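NAD(P)H-flavin oxidoreductase (Staphylococcus epidermidis ATCC 12228, PDB 3GBH) binds FMN and probably uses NAD(P)H to reduce flavin or related substrates, as in the nitroreductase family. Local coordinates at residues M35-T40 and K155-D160; S47-Q52 and P125-L130. All coordinates share one frame; numbering follows the deposited sequence.

Overall arrangement
Both contacts belong to a nitroreductase-family chain that assembles with a second subunit, and they lie on opposite sides of the chain's centre, 28 Å apart between their own centres. Residues 35-40 of interaction 1 sit on helix 32-42, and residues 47-52 of interaction 2 in the loop that follows it, before strand 54-59. Their partners come much later: 125-130 at the end of helix 113-128, then 155-160 at the end of helix 132-156, so that interaction 1 spans the longer separation and encloses interaction 2 in sequence. Interaction 1 packs helix 32-42 against the turn that leaves helix 132-156, beside the subunit interface; interaction 2 borders an FMN site completed by the second subunit.

Interaction 1: residues M35-T40 and K155-D160; sequences MDEIIT and KAHGYD
Helix 32-42 runs past the C-terminal end of helix 132-156, with I38 and H157 the nearest residues along the backbones, their CA atoms 8.0 Å apart. I38 lays its longer branch on the imidazole of H157: CG1 stands 3.8 Å from the ring centroid and only 5° off the normal, a CH-pi contact over the face. CG1 lies anti to the carbonyl carbon, and the extended chi2 (167°) carries CD1 on to Y159, 3.8 Å from its CD2. E37 approaches the same imidazole at its edge, bringing OE1 in the ring plane to 3.1 Å from H157 CE1, while the carboxylate is turned 56° from that plane. The nitrogen H157 ND1 is hydrogen-bonded to E34, one turn before I38 on helix 32-42, so a polar bond and the apolar face contact both tie the ring to this helix. H157 lies within the Schellman motif that closes helix 132-156; G158, with positive phi, bonds back from its N to K155 O, and the chain then turns into strand 160-164, an outer strand of the four-stranded antiparallel sheet within this nitroreductase-family chain. Across the glycine, K155 NZ reaches forward to Y159 O at 3.1 Å and forms a salt bridge with D160 OD2 at 3.6 Å. The hydroxyl of Y159 bonds to Y28, and D36 forms a salt bridge with R210 of the second subunit.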
loop_
_atom_site.group_PDB
_atom_site.type_symbol
_atom_site.label_atom_id
_atom_site.label_comp_id
_atom_site.label_asym_id
_atom_site.label_seq_id
_atom_site.Cartn_x
_atom_site.Cartn_y
_atom_site.Cartn_z
HETATM N N MSE B 35 18.944 4.678 -30.595
HETATM C CA MSE B 35 17.705 4.216 -31.245
HETATM C C MSE B 35 17.564 2.689 -31.186
HETATM O O MSE B 35 16.461 2.151 -31.002
HETATM C CB MSE B 35 17.699 4.652 -32.714
HETATM C CG MSE B 35 16.385 4.329 -33.435
HETATM SE SE MSE B 35 14.912 5.400 -32.748
HETATM C CE MSE B 35 15.349 7.079 -33.598
ATOM N N ASP B 36 18.677 1.994 -31.396
ATOM C CA ASP B 36 18.686 0.539 -31.317
ATOM C C ASP B 36 18.395 0.007 -29.897
ATOM O O ASP B 36 17.709 -0.989 -29.755
ATOM C CB ASP B 36 19.995 -0.020 -31.861
ATOM C CG ASP B 36 20.020 -0.059 -33.387
ATOM O OD1 ASP B 36 19.008 0.321 -34.013
ATOM O OD2 ASP B 36 21.057 -0.446 -33.940
ATOM N N GLU B 37 18.913 0.676 -28.862
ATOM C CA GLU B 37 18.573 0.335 -27.474
ATOM C C GLU B 37 17.088 0.492 -27.227
ATOM O O GLU B 37 16.433 -0.399 -26.678
ATOM C CB GLU B 37 19.317 1.224 -26.473
ATOM C CG GLU B 37 20.761 0.934 -26.318
ATOM C CD GLU B 37 21.458 1.925 -25.345
ATOM O OE1 GLU B 37 20.731 2.564 -24.542
ATOM O OE2 GLU B 37 22.707 2.063 -25.381
ATOM N N ILE B 38 16.543 1.626 -27.659
ATOM C CA ILE B 38 15.113 1.875 -27.580
ATOM C C ILE B 38 14.289 0.794 -28.274
ATOM O O ILE B 38 13.349 0.266 -27.704
ATOM C CB ILE B 38 14.772 3.278 -28.142
ATOM C CG1 ILE B 38 15.362 4.370 -27.225
ATOM C CG2 ILE B 38 13.275 3.435 -28.324
ATOM C CD1 ILE B 38 15.350 5.799 -27.857
ATOM N N ILE B 39 14.636 0.446 -29.502
ATOM C CA ILE B 39 13.875 -0.583 -30.229
ATOM C C ILE B 39 14.070 -1.980 -29.621
ATOM O O ILE B 39 13.134 -2.776 -29.535
ATOM C CB ILE B 39 14.235 -0.565 -31.722
ATOM C CG1 ILE B 39 13.746 0.758 -32.343
ATOM C CG2 ILE B 39 13.596 -1.771 -32.469
ATOM C CD1 ILE B 39 14.362 1.042 -33.725
ATOM N N THR B 40 15.282 -2.293 -29.194
ATOM C CA THR B 40 15.527 -3.560 -28.529
ATOM C C THR B 40 14.556 -3.745 -27.322
ATOM O O THR B 40 13.910 -4.781 -27.211
ATOM C CB THR B 40 16.992 -3.671 -28.092
ATOM O OG1 THR B 40 17.843 -3.629 -29.249
ATOM C CG2 THR B 40 17.267 -4.983 -27.305
ATOM N N LYS B 155 10.900 7.855 -23.670
ATOM C CA LYS B 155 10.828 8.828 -22.574
ATOM C C LYS B 155 11.849 8.545 -21.469
ATOM O O LYS B 155 12.425 9.474 -20.892
ATOM C CB LYS B 155 9.423 8.894 -22.003
ATOM C CG LYS B 155 9.207 9.995 -20.985
ATOM C CD LYS B 155 8.989 11.333 -21.635
ATOM C CE LYS B 155 9.658 12.453 -20.888
ATOM N NZ LYS B 155 10.922 12.769 -21.551
ATOM N N ALA B 156 12.103 7.271 -21.171
ATOM C CA ALA B 156 13.099 6.912 -20.151
ATOM C C ALA B 156 14.499 7.350 -20.560
ATOM O O ALA B 156 15.379 7.638 -19.704
ATOM C CB ALA B 156 13.049 5.395 -19.877
ATOM N N HIS B 157 14.728 7.407 -21.865
ATOM C CA HIS B 157 16.002 7.889 -22.430
ATOM C C HIS B 157 16.084 9.394 -22.538
ATOM O O HIS B 157 17.122 9.927 -22.934
ATOM C CB HIS B 157 16.229 7.297 -23.822
ATOM C CG HIS B 157 16.699 5.887 -23.802
ATOM N ND1 HIS B 157 17.937 5.513 -24.288
ATOM C CD2 HIS B 157 16.088 4.752 -23.392
ATOM C CE1 HIS B 157 18.072 4.203 -24.158
ATOM N NE2 HIS B 157 16.964 3.719 -23.620
ATOM N N GLY B 158 15.009 10.084 -22.205
ATOM C CA GLY B 158 15.032 11.558 -22.169
ATOM C C GLY B 158 14.408 12.168 -23.433
ATOM O O GLY B 158 14.375 13.383 -23.591
ATOM N N TYR B 159 13.895 11.316 -24.307
ATOM C CA TYR B 159 13.267 11.755 -25.567
ATOM C C TYR B 159 11.763 11.912 -25.380
ATOM O O TYR B 159 11.217 11.541 -24.332
ATOM C CB TYR B 159 13.572 10.758 -26.698
ATOM C CG TYR B 159 15.036 10.654 -26.965
ATOM C CD1 TYR B 159 15.770 11.783 -27.270
ATOM C CD2 TYR B 159 15.705 9.442 -26.888
ATOM C CE1 TYR B 159 17.121 11.720 -27.490
ATOM C CE2 TYR B 159 17.075 9.363 -27.116
ATOM C CZ TYR B 159 17.781 10.511 -27.427
ATOM O OH TYR B 159 19.164 10.494 -27.654
ATOM N N ASP B 160 11.109 12.505 -26.368
ATOM C CA ASP B 160 9.669 12.582 -26.404
ATOM C C ASP B 160 9.159 12.083 -27.726
ATOM O O ASP B 160 9.915 11.984 -28.693
ATOM C CB ASP B 160 9.210 13.998 -26.135
ATOM C CG ASP B 160 9.284 14.342 -24.648
ATOM O OD1 ASP B 160 8.397 13.859 -23.894
ATOM O OD2 ASP B 160 10.233 15.055 -24.232
#

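Interaction 2: residues S47-Q52 and P125-L130; sequences SSVNMQ and PYYKNL. With FMN (flavin mononucleotide), chain E.
S48 sets its OG anti to the backbone N (chi1 176°), and Y127, with chi1 at an unusual -99°, brings its hydroxyl to meet it near the ring plane, OG to OH at 2.7 Å, consistent with a hydrogen bond, though the S48 proton has another acceptor within reach. The two residues join the FMN-binding loop of this nitroreductase-family protein to the end of helix 113-128. V49 CG2 meets the tyrosine obliquely, 3.5 Å from Y127 CZ, and M51 follows beside the ring with its CB 4.1 Å from Y127 CE2. The loop is folded back on itself: Q52 N donates to S47 OG at 3.0 Å, and Q52 NE2 to N50 O. One side of the segment meets the flavin, S48 N lying 3.6 Å from FMN C8 and N50 CB beside the ribityl chain, while D142 accepts the S48 backbone N-H. Around the cofactor the second subunit supplies K22, S20, R18 and R203, among others, and N50 ND2 is hydrogen-bonded to V202 O of that subunit. At the tyrosine, a water accepts from Y127 OH at 2.7 Å and donates to S48 O at 2.8 Å.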
loop_
_atom_site.group_PDB
_atom_site.type_symbol
_atom_site.label_atom_id
_atom_site.label_comp_id
_atom_site.label_asym_id
_atom_site.label_seq_id
_atom_site.Cartn_x
_atom_site.Cartn_y
_atom_site.Cartn_z
ATOM N N SER B 47 3.461 -10.620 -28.000
ATOM C CA SER B 47 2.701 -10.693 -29.229
ATOM C C SER B 47 2.048 -12.053 -29.327
ATOM O O SER B 47 2.493 -13.021 -28.699
ATOM C CB SER B 47 3.598 -10.457 -30.442
ATOM O OG SER B 47 4.598 -11.469 -30.524
ATOM N N SER B 48 0.992 -12.127 -30.136
ATOM C CA SER B 48 0.230 -13.363 -30.273
ATOM C C SER B 48 1.191 -14.442 -30.792
ATOM O O SER B 48 1.924 -14.215 -31.745
ATOM C CB SER B 48 -0.984 -13.120 -31.215
ATOM O OG SER B 48 -1.711 -14.312 -31.465
ATOM N N VAL B 49 1.203 -15.595 -30.123
ATOM C CA VAL B 49 2.145 -16.710 -30.371
ATOM C C VAL B 49 3.607 -16.303 -30.584
ATOM O O VAL B 49 4.361 -17.007 -31.250
ATOM C CB VAL B 49 1.636 -17.701 -31.465
ATOM C CG1 VAL B 49 0.408 -18.455 -30.905
ATOM C CG2 VAL B 49 1.282 -16.994 -32.755
ATOM N N ASN B 50 3.994 -15.191 -29.953
ATOM C CA ASN B 50 5.332 -14.638 -30.068
ATOM C C ASN B 50 5.798 -14.416 -31.509
ATOM O O ASN B 50 6.993 -14.494 -31.802
ATOM C CB ASN B 50 6.326 -15.512 -29.306
ATOM C CG ASN B 50 7.609 -14.775 -28.959
ATOM O OD1 ASN B 50 7.607 -13.555 -28.730
ATOM N ND2 ASN B 50 8.713 -15.509 -28.929
HETATM N N MSE B 51 4.862 -14.092 -32.389
HETATM C CA MSE B 51 5.180 -14.029 -33.807
HETATM C C MSE B 51 5.711 -12.672 -34.208
HETATM O O MSE B 51 6.194 -12.540 -35.305
HETATM C CB MSE B 51 3.991 -14.442 -34.657
HETATM C CG MSE B 51 4.394 -14.980 -36.012
HETATM SE SE MSE B 51 5.368 -16.663 -35.884
HETATM C CE MSE B 51 3.908 -17.803 -35.326
ATOM N N GLN B 52 5.641 -11.671 -33.330
ATOM C CA GLN B 52 6.398 -10.437 -33.528
ATOM C C GLN B 52 6.208 -9.846 -34.935
ATOM O O GLN B 52 7.150 -9.703 -35.683
ATOM C CB GLN B 52 7.862 -10.736 -33.275
ATOM C CG GLN B 52 8.130 -11.206 -31.857
ATOM C CD GLN B 52 9.515 -11.773 -31.719
ATOM O OE1 GLN B 52 10.527 -11.045 -31.843
ATOM N NE2 GLN B 52 9.583 -13.087 -31.533
ATOM N N PRO B 125 -1.050 -23.830 -39.315
ATOM C CA PRO B 125 -2.359 -23.931 -39.982
ATOM C C PRO B 125 -3.370 -22.889 -39.507
ATOM O O PRO B 125 -4.217 -22.444 -40.270
ATOM C CB PRO B 125 -2.842 -25.335 -39.606
ATOM C CG PRO B 125 -1.592 -26.099 -39.267
ATOM C CD PRO B 125 -0.651 -25.090 -38.671
ATOM N N TYR B 126 -3.290 -22.511 -38.251
ATOM C CA TYR B 126 -4.213 -21.523 -37.711
ATOM C C TYR B 126 -3.934 -20.144 -38.320
ATOM O O TYR B 126 -4.837 -19.530 -38.898
ATOM C CB TYR B 126 -4.178 -21.535 -36.178
ATOM C CG TYR B 126 -4.817 -20.342 -35.527
ATOM C CD1 TYR B 126 -6.176 -20.069 -35.675
ATOM C CD2 TYR B 126 -4.056 -19.485 -34.729
ATOM C CE1 TYR B 126 -6.743 -18.944 -35.061
ATOM C CE2 TYR B 126 -4.601 -18.389 -34.134
ATOM C CZ TYR B 126 -5.941 -18.119 -34.295
ATOM O OH TYR B 126 -6.438 -16.993 -33.663
ATOM N N TYR B 127 -2.682 -19.699 -38.266
ATOM C CA TYR B 127 -2.294 -18.372 -38.797
ATOM C C TYR B 127 -2.426 -18.299 -40.315
ATOM O O TYR B 127 -2.866 -17.276 -40.852
ATOM C CB TYR B 127 -0.856 -17.988 -38.350
ATOM C CG TYR B 127 -0.798 -17.028 -37.149
ATOM C CD1 TYR B 127 -1.707 -17.125 -36.104
ATOM C CD2 TYR B 127 0.174 -16.021 -37.075
ATOM C CE1 TYR B 127 -1.701 -16.233 -35.038
ATOM C CE2 TYR B 127 0.203 -15.120 -36.006
ATOM C CZ TYR B 127 -0.738 -15.252 -34.980
ATOM O OH TYR B 127 -0.741 -14.372 -33.939
ATOM N N LYS B 128 -2.063 -19.367 -41.009
ATOM C CA LYS B 128 -2.104 -19.361 -42.469
ATOM C C LYS B 128 -3.520 -19.349 -43.007
ATOM O O LYS B 128 -3.731 -19.027 -44.169
ATOM C CB LYS B 128 -1.376 -20.582 -43.059
ATOM C CG LYS B 128 0.135 -20.523 -42.925
ATOM C CD LYS B 128 0.773 -21.778 -43.525
ATOM C CE LYS B 128 2.291 -21.696 -43.560
ATOM N NZ LYS B 128 2.921 -23.013 -43.986
ATOM N N ASN B 129 -4.486 -19.732 -42.182
ATOM C CA ASN B 129 -5.856 -19.783 -42.638
ATOM C C ASN B 129 -6.762 -18.653 -42.098
ATOM O O ASN B 129 -7.943 -18.621 -42.418
ATOM C CB ASN B 129 -6.426 -21.152 -42.323
ATOM C CG ASN B 129 -5.857 -22.216 -43.213
ATOM O OD1 ASN B 129 -6.257 -22.326 -44.354
ATOM N ND2 ASN B 129 -4.915 -23.018 -42.693
ATOM N N LEU B 130 -6.205 -17.719 -41.324
ATOM C CA LEU B 130 -6.926 -16.530 -40.909
ATOM C C LEU B 130 -7.283 -15.653 -42.098
ATOM O O LEU B 130 -6.498 -15.505 -43.024
ATOM C CB LEU B 130 -6.076 -15.676 -39.938
ATOM C CG LEU B 130 -5.927 -16.167 -38.505
ATOM C CD1 LEU B 130 -4.771 -15.411 -37.809
ATOM C CD2 LEU B 130 -7.215 -15.969 -37.750
HETATM N N1 FMN E . -0.945 -16.617 -24.288
HETATM C C2 FMN E . -1.801 -17.649 -23.961
HETATM O O2 FMN E . -1.433 -18.508 -23.136
HETATM N N3 FMN E . -3.052 -17.725 -24.559
HETATM C C4 FMN E . -3.476 -16.782 -25.483
HETATM O O4 FMN E . -4.615 -16.911 -25.971
HETATM C C4A FMN E . -2.602 -15.729 -25.839
HETATM N N5 FMN E . -2.951 -14.776 -26.789
HETATM C C5A FMN E . -2.197 -13.616 -26.885
HETATM C C6 FMN E . -2.691 -12.515 -27.583
HETATM C C7 FMN E . -1.986 -11.343 -27.681
HETATM C C7M FMN E . -2.554 -10.162 -28.426
HETATM C C8 FMN E . -0.746 -11.254 -27.077
HETATM C C8M FMN E . 0.012 -9.968 -27.164
HETATM C C9 FMN E . -0.233 -12.330 -26.373
HETATM C C9A FMN E . -0.944 -13.538 -26.272
HETATM N N10 FMN E . -0.458 -14.642 -25.569
HETATM C C10 FMN E . -1.325 -15.669 -25.247
HETATM C "C1'" FMN E . 0.882 -14.564 -24.846
HETATM C "C2'" FMN E . 2.004 -14.704 -25.864
HETATM O "O2'" FMN E . 2.228 -16.069 -26.191
HETATM C "C3'" FMN E . 3.283 -14.146 -25.261
HETATM O "O3'" FMN E . 3.116 -12.781 -24.984
HETATM C "C4'" FMN E . 4.499 -14.366 -26.147
HETATM O "O4'" FMN E . 4.699 -15.772 -26.171
HETATM C "C5'" FMN E . 5.704 -13.620 -25.573
HETATM O "O5'" FMN E . 6.039 -14.090 -24.255
HETATM P P FMN E . 6.071 -13.074 -23.014
HETATM O O1P FMN E . 6.391 -13.853 -21.744
HETATM O O2P FMN E . 4.720 -12.411 -22.895
HETATM O O3P FMN E . 7.053 -11.979 -23.200
HETATM O O HOH W 1 1.227 -12.483 -33.789
#